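Local coordinates for protein manganese lipoxygenase (Gaeumannomyces graminis, PDB 5FX8) that oxidises linoleic and alpha-linolenic acids with molecular oxygen to 11S- and 13R-hydroperoxy fatty acids, using a catalytic manganese ion, at residues 602-605 with 606-609; 376-380 with 381-385; 329-332 with 333-337. All coordinates share one frame; numbering follows the deposited sequence.

Contact 1 (602-605 with 606-609); sequences FVWT and ALNP
The indole of W604 folds forward over the backbone of A606 and reaches L607 with its outermost carbon, CH2. From CB the side chain leaves with CG opposite the backbone N (chi1 -179°), which carries the ring along the chain toward the residues that follow. CD2 lies near A606 N, and that nitrogen sits 4.1 Å above the plane of the W604 ring, over its centre. Further out, W604 NE1 comes to 3.6 Å from A606 CB, while CE2 and CZ2 meet the same methyl group. A side chain this small suits the place, since it lets the broad indole come close to the backbone. At the tip, CH2 of W604 approaches CD1 of L607 at 3.8 Å, obliquely to the ring, a purely apolar meeting that suits leucine. T605 to N608 form a type I beta turn, set in the loop after helix 566-587 that leads to the C-terminal metal ligand V618. The turn is closed by N608 N donating to T605 O over 3.2 Å; the N-H points well at the oxygen (163°), yet the donor stands above the carbonyl plane. N608 also rests its CB 3.4 Å from T605 O, and its OD1 accepts from the backbone N of A610, a bond that suits an amide side chain just beyond the turn. Around the indole, F489 meets its ring with planes about 55° apart, and F397 and D400 of helix 396-420 pack on it.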
loop_
_atom_site.group_PDB
_atom_site.type_symbol
_atom_site.label_atom_id
_atom_site.label_comp_id
_atom_site.label_asym_id
_atom_site.label_seq_id
_atom_site.Cartn_x
_atom_site.Cartn_y
_atom_site.Cartn_z
ATOM N N PHE A 602 21.534 -4.163 0.177
ATOM C CA PHE A 602 20.430 -3.702 -0.653
ATOM C C PHE A 602 19.979 -2.332 -0.180
ATOM O O PHE A 602 20.210 -1.935 0.959
ATOM C CB PHE A 602 19.241 -4.683 -0.670
ATOM C CG PHE A 602 18.518 -4.818 0.640
ATOM C CD1 PHE A 602 19.010 -5.647 1.647
ATOM C CD2 PHE A 602 17.321 -4.168 0.843
ATOM C CE1 PHE A 602 18.342 -5.793 2.839
ATOM C CE2 PHE A 602 16.654 -4.314 2.018
ATOM C CZ PHE A 602 17.166 -5.134 3.033
ATOM N N VAL A 603 19.332 -1.615 -1.089
ATOM C CA VAL A 603 18.801 -0.291 -0.815
ATOM C C VAL A 603 17.362 -0.425 -0.362
ATOM O O VAL A 603 16.526 -0.966 -1.085
ATOM C CB VAL A 603 18.890 0.606 -2.050
ATOM C CG1 VAL A 603 18.267 1.895 -1.746
ATOM C CG2 VAL A 603 20.317 0.794 -2.448
ATOM N N TRP A 604 17.068 0.088 0.822
ATOM C CA TRP A 604 15.771 -0.047 1.459
ATOM C C TRP A 604 15.151 1.340 1.572
ATOM O O TRP A 604 15.815 2.280 2.020
ATOM C CB TRP A 604 15.939 -0.714 2.823
ATOM C CG TRP A 604 14.683 -0.929 3.569
ATOM C CD1 TRP A 604 13.742 -1.880 3.322
ATOM C CD2 TRP A 604 14.222 -0.187 4.693
ATOM N NE1 TRP A 604 12.722 -1.768 4.214
ATOM C CE2 TRP A 604 12.988 -0.733 5.067
ATOM C CE3 TRP A 604 14.727 0.893 5.414
ATOM C CZ2 TRP A 604 12.247 -0.236 6.138
ATOM C CZ3 TRP A 604 13.992 1.393 6.479
ATOM C CH2 TRP A 604 12.772 0.825 6.834
ATOM N N THR A 605 13.896 1.476 1.115
ATOM C CA THR A 605 13.260 2.778 0.987
ATOM C C THR A 605 11.810 2.756 1.417
ATOM O O THR A 605 11.016 3.565 0.943
ATOM C CB THR A 605 13.298 3.278 -0.449
ATOM O OG1 THR A 605 12.587 2.359 -1.276
ATOM C CG2 THR A 605 14.708 3.417 -0.946
ATOM N N ALA A 606 11.440 1.826 2.291
ATOM C CA ALA A 606 10.040 1.545 2.561
ATOM C C ALA A 606 9.372 2.646 3.341
ATOM O O ALA A 606 8.142 2.656 3.455
ATOM C CB ALA A 606 9.903 0.270 3.352
ATOM N N LEU A 607 10.152 3.541 3.924
ATOM C CA LEU A 607 9.614 4.589 4.752
ATOM C C LEU A 607 9.706 5.937 4.085
ATOM O O LEU A 607 9.539 6.953 4.758
ATOM C CB LEU A 607 10.337 4.601 6.087
ATOM C CG LEU A 607 9.755 3.654 7.105
ATOM C CD1 LEU A 607 10.670 3.661 8.252
ATOM C CD2 LEU A 607 8.377 4.158 7.478
ATOM N N ASN A 608 9.990 5.968 2.785
ATOM C CA ASN A 608 10.006 7.179 1.977
ATOM C C ASN A 608 8.643 7.848 2.038
ATOM O O ASN A 608 7.667 7.293 1.525
ATOM C CB ASN A 608 10.375 6.855 0.529
ATOM C CG ASN A 608 10.625 8.105 -0.320
ATOM O OD1 ASN A 608 10.154 9.193 -0.013
ATOM N ND2 ASN A 608 11.388 7.942 -1.379
ATOM N N PRO A 609 8.538 9.043 2.636
ATOM C CA PRO A 609 7.235 9.707 2.724
ATOM C C PRO A 609 6.745 10.253 1.408
ATOM O O PRO A 609 5.584 10.614 1.315
ATOM C CB PRO A 609 7.481 10.825 3.735
ATOM C CG PRO A 609 8.888 11.085 3.666
ATOM C CD PRO A 609 9.588 9.846 3.275
#

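Contact 2 (376-380 with 381-385)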
loop_
_atom_site.group_PDB
_atom_site.type_symbol
_atom_site.label_atom_id
_atom_site.label_comp_id
_atom_site.label_asym_id
_atom_site.label_seq_id
_atom_site.Cartn_x
_atom_site.Cartn_y
_atom_site.Cartn_z
ATOM N N LYS A 376 9.283 2.131 22.917
ATOM C CA LYS A 376 8.807 1.189 23.910
ATOM C C LYS A 376 8.850 -0.240 23.369
ATOM O O LYS A 376 9.314 -1.160 24.053
ATOM C CB LYS A 376 7.410 1.608 24.346
ATOM C CG LYS A 376 6.762 0.687 25.317
ATOM C CD LYS A 376 7.579 0.513 26.588
ATOM C CE LYS A 376 6.983 -0.565 27.513
ATOM N NZ LYS A 376 7.688 -0.659 28.833
ATOM N N ASP A 377 8.422 -0.433 22.119
ATOM C CA ASP A 377 8.497 -1.742 21.489
ATOM C C ASP A 377 9.936 -2.213 21.347
ATOM O O ASP A 377 10.284 -3.324 21.764
ATOM C CB ASP A 377 7.821 -1.685 20.134
ATOM C CG ASP A 377 8.006 -2.943 19.350
ATOM O OD1 ASP A 377 7.786 -4.031 19.915
ATOM O OD2 ASP A 377 8.372 -2.867 18.166
ATOM N N LEU A 378 10.792 -1.387 20.736
ATOM C CA LEU A 378 12.154 -1.843 20.476
ATOM C C LEU A 378 12.914 -2.065 21.766
ATOM O O LEU A 378 13.773 -2.939 21.834
ATOM C CB LEU A 378 12.899 -0.846 19.597
ATOM C CG LEU A 378 12.337 -0.618 18.203
ATOM C CD1 LEU A 378 13.026 0.533 17.485
ATOM C CD2 LEU A 378 12.411 -1.891 17.391
ATOM N N ARG A 379 12.623 -1.283 22.793
ATOM C CA ARG A 379 13.308 -1.484 24.060
ATOM C C ARG A 379 12.815 -2.736 24.740
ATOM O O ARG A 379 13.595 -3.459 25.352
ATOM C CB ARG A 379 13.124 -0.287 24.985
ATOM C CG ARG A 379 13.995 0.876 24.664
ATOM C CD ARG A 379 13.911 1.913 25.749
ATOM N NE ARG A 379 14.568 3.145 25.354
ATOM C CZ ARG A 379 15.869 3.367 25.478
ATOM N NH1 ARG A 379 16.638 2.434 25.993
ATOM N NH2 ARG A 379 16.390 4.521 25.095
ATOM N N SER A 380 11.521 -3.009 24.653
ATOM C CA SER A 380 11.037 -4.263 25.196
ATOM C C SER A 380 11.672 -5.460 24.490
ATOM O O SER A 380 11.876 -6.496 25.114
ATOM C CB SER A 380 9.526 -4.325 25.097
ATOM O OG SER A 380 9.195 -4.867 23.840
ATOM N N ARG A 381 12.003 -5.351 23.209
ATOM C CA ARG A 381 12.752 -6.406 22.543
ATOM C C ARG A 381 14.263 -6.263 22.650
ATOM O O ARG A 381 14.975 -7.059 22.042
ATOM C CB ARG A 381 12.370 -6.485 21.070
ATOM C CG ARG A 381 10.950 -6.942 20.892
ATOM C CD ARG A 381 10.556 -7.088 19.478
ATOM N NE ARG A 381 10.336 -5.820 18.826
ATOM C CZ ARG A 381 10.693 -5.584 17.583
ATOM N NH1 ARG A 381 11.292 -6.508 16.889
ATOM N NH2 ARG A 381 10.446 -4.432 17.038
ATOM N N GLY A 382 14.784 -5.285 23.382
ATOM C CA GLY A 382 16.216 -5.202 23.579
ATOM C C GLY A 382 17.038 -4.717 22.402
ATOM O O GLY A 382 18.204 -5.059 22.309
ATOM N N LEU A 383 16.480 -3.897 21.521
ATOM C CA LEU A 383 17.172 -3.473 20.312
ATOM C C LEU A 383 17.696 -2.033 20.332
ATOM O O LEU A 383 18.247 -1.596 19.324
ATOM C CB LEU A 383 16.247 -3.653 19.110
ATOM C CG LEU A 383 15.644 -5.045 18.934
ATOM C CD1 LEU A 383 14.860 -5.132 17.694
ATOM C CD2 LEU A 383 16.699 -6.084 18.868
ATOM N N ILE A 384 17.552 -1.282 21.430
ATOM C CA ILE A 384 17.987 0.112 21.506
ATOM C C ILE A 384 19.056 0.261 22.578
ATOM O O ILE A 384 18.848 -0.151 23.721
ATOM C CB ILE A 384 16.821 1.056 21.828
ATOM C CG1 ILE A 384 15.809 1.068 20.695
ATOM C CG2 ILE A 384 17.358 2.451 22.153
ATOM C CD1 ILE A 384 14.691 2.004 20.905
ATOM N N GLY A 385 20.182 0.893 22.222
ATOM C CA GLY A 385 21.287 1.116 23.149
ATOM C C GLY A 385 22.052 -0.136 23.575
ATOM O O GLY A 385 22.015 -1.167 22.943
#
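A Schellman motif ends helix 374-380, and L378, R379, G382 and L383 supply its backbone bonds. L383 N reaches back to L378 O over 2.9 Å in an almost straight bond (174°), and G382 N donates to R379 O, also at 2.9 Å. Glycine suits the turning point: G382 has a phi of +74°, a backbone region that residues with a CB enter less readily. Just before it, R381 N still bonds in helical fashion to D377 O, which accepts from S380 OG as well, so one carbonyl near the helix end serves two donors.

The same last turn is tied by a salt bridge between D377 and R381, four residues apart. R381 bends at chi3 and brings its guanidinium side-on to the carboxylate: NE lies 3.3 Å from D377 OD1, and NH2 of R381 lies 2.8 Å from D377 OD2. The two flat groups are only 22° apart in tilt, but both oxygens are met from above the carboxylate plane. R381 NH1 is held by the backbone oxygens of P173 and L176, so a long side chain with several N-H groups suits the site.

After the cap the chain returns against the helix through I384. Its CD1 packs on L378 CB at 3.6 Å, the two side chains crossing at about a right angle, while CG2 of I384 lies over one face of the R379 guanidinium, offset toward the rim, 3.7 Å from NH2 of R379. In this crystal, R379 NH1 bonds to A232 of the zonadhesin chain.

Contact 3 (329-332 with 333-337)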
loop_
_atom_site.group_PDB
_atom_site.type_symbol
_atom_site.label_atom_id
_atom_site.label_comp_id
_atom_site.label_asym_id
_atom_site.label_seq_id
_atom_site.Cartn_x
_atom_site.Cartn_y
_atom_site.Cartn_z
ATOM N N ARG A 329 -11.095 -4.488 6.136
ATOM C CA ARG A 329 -11.680 -5.743 6.607
ATOM C C ARG A 329 -12.742 -6.304 5.649
ATOM O O ARG A 329 -12.673 -7.499 5.316
ATOM C CB ARG A 329 -12.192 -5.566 8.038
ATOM C CG ARG A 329 -11.060 -5.385 9.028
ATOM C CD ARG A 329 -11.414 -5.831 10.444
ATOM N NE ARG A 329 -11.363 -4.741 11.426
ATOM C CZ ARG A 329 -11.611 -4.874 12.722
ATOM N NH1 ARG A 329 -11.925 -6.049 13.222
ATOM N NH2 ARG A 329 -11.541 -3.831 13.512
ATOM N N PRO A 330 -13.716 -5.533 5.159
ATOM C CA PRO A 330 -14.674 -6.105 4.200
ATOM C C PRO A 330 -14.055 -6.603 2.905
ATOM O O PRO A 330 -14.439 -7.669 2.389
ATOM C CB PRO A 330 -15.615 -4.934 3.934
ATOM C CG PRO A 330 -15.473 -4.085 5.044
ATOM C CD PRO A 330 -14.104 -4.173 5.538
ATOM N N VAL A 331 -13.143 -5.821 2.329
ATOM C CA VAL A 331 -12.541 -6.187 1.057
ATOM C C VAL A 331 -11.658 -7.408 1.244
ATOM O O VAL A 331 -11.717 -8.368 0.462
ATOM C CB VAL A 331 -11.763 -4.994 0.470
ATOM C CG1 VAL A 331 -10.911 -5.408 -0.714
ATOM C CG2 VAL A 331 -12.716 -3.897 0.061
ATOM N N GLY A 332 -10.866 -7.406 2.312
ATOM C CA GLY A 332 -10.018 -8.546 2.595
ATOM C C GLY A 332 -10.811 -9.813 2.836
ATOM O O GLY A 332 -10.446 -10.883 2.361
ATOM N N GLY A 333 -11.924 -9.705 3.553
ATOM C CA GLY A 333 -12.763 -10.864 3.753
ATOM C C GLY A 333 -13.423 -11.363 2.487
ATOM O O GLY A 333 -13.714 -12.555 2.370
ATOM N N ALA A 334 -13.682 -10.475 1.532
ATOM C CA ALA A 334 -14.417 -10.902 0.353
ATOM C C ALA A 334 -13.520 -11.431 -0.755
ATOM O O ALA A 334 -13.957 -12.271 -1.539
ATOM C CB ALA A 334 -15.271 -9.745 -0.180
ATOM N N VAL A 335 -12.277 -10.971 -0.864
ATOM C CA VAL A 335 -11.440 -11.437 -1.964
ATOM C C VAL A 335 -10.100 -11.955 -1.517
ATOM O O VAL A 335 -9.433 -12.662 -2.285
ATOM C CB VAL A 335 -11.245 -10.341 -3.039
ATOM C CG1 VAL A 335 -12.565 -9.903 -3.603
ATOM C CG2 VAL A 335 -10.528 -9.182 -2.481
ATOM N N LEU A 336 -9.639 -11.673 -0.315
ATOM C CA LEU A 336 -8.293 -12.082 0.042
ATOM C C LEU A 336 -8.280 -13.363 0.861
ATOM O O LEU A 336 -7.608 -14.327 0.498
ATOM C CB LEU A 336 -7.603 -10.948 0.808
ATOM C CG LEU A 336 -6.144 -11.130 1.187
ATOM C CD1 LEU A 336 -5.382 -11.575 -0.025
ATOM C CD2 LEU A 336 -5.622 -9.823 1.712
ATOM N N PHE A 337 -9.043 -13.402 1.947
ATOM C CA PHE A 337 -9.006 -14.527 2.868
ATOM C C PHE A 337 -10.237 -15.412 2.763
ATOM O O PHE A 337 -10.467 -16.237 3.646
ATOM C CB PHE A 337 -8.813 -14.036 4.304
ATOM C CG PHE A 337 -7.563 -13.267 4.500
ATOM C CD1 PHE A 337 -6.339 -13.893 4.453
ATOM C CD2 PHE A 337 -7.601 -11.900 4.710
ATOM C CE1 PHE A 337 -5.181 -13.171 4.625
ATOM C CE2 PHE A 337 -6.446 -11.179 4.887
ATOM C CZ PHE A 337 -5.243 -11.811 4.840
#
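V331 has CG1 opposite its backbone N (chi1 169°), and V335, one helical turn on, has CG2 between its own backbone N and carbonyl carbon; these settings turn the two branches toward each other. The side chains lie alongside, pointing the same way, with V331 CG1 4.2 Å from V335 CG2. V335 CG2 also rests 3.3 Å from V331 O, the carbonyl to which V335 N donates. Short branched valines suit this flank of the helix, where P339 and N338 of the second subunit pack on V331 and V335.

Both residues belong to helix 328-336, whose i to i+4 bonding includes G333 N to R329 O at 2.9 Å. Farther along the turn widens to pi type: F337 N donates to G332 O, five residues back, nearly straight on (165°), while L336 N reaches the same oxygen less directly, also at 2.9 Å. G332 O therefore has two donors, and L336 CB rests against it too. Glycine suits position 332, since a CB there would sit tight against G333 N.

L336 CG lies 3.7 Å above the F337 ring, over its centre. The pair lies near the manganese site: the side chain of L336 is about 8 Å from the manganese ion, and that of F337 about 6 Å from that of the ligand H290. At the other end R329, about 6 Å from H294 between side chains, forms a salt bridge through NE with E298 and bonds through NH1 to T76 O and T81 O.

How the contacts relate
Along the chain the order is contact 3, contact 2, contact 1, all within the lipoxygenase fold. The centres of contacts 1 and 2 lie about 22 Å apart, those of contacts 1 and 3 about 28 Å, and those of contacts 2 and 3 about 34 Å; none touches another. Contact 3 is on the opposite side of the chain's centre from the other two. Helix 396-420 joins contacts 1 and 2, since side chains of both rest on it, whereas contact 3 packs on helix 268-305, which carries the manganese ligands H290 and H294. Contact 3 lies close to the metal site; contact 1, on the tail running to V618, is also within about 10 Å of the ligands H478 and N482, side chain to side chain; contact 2 is remote from it.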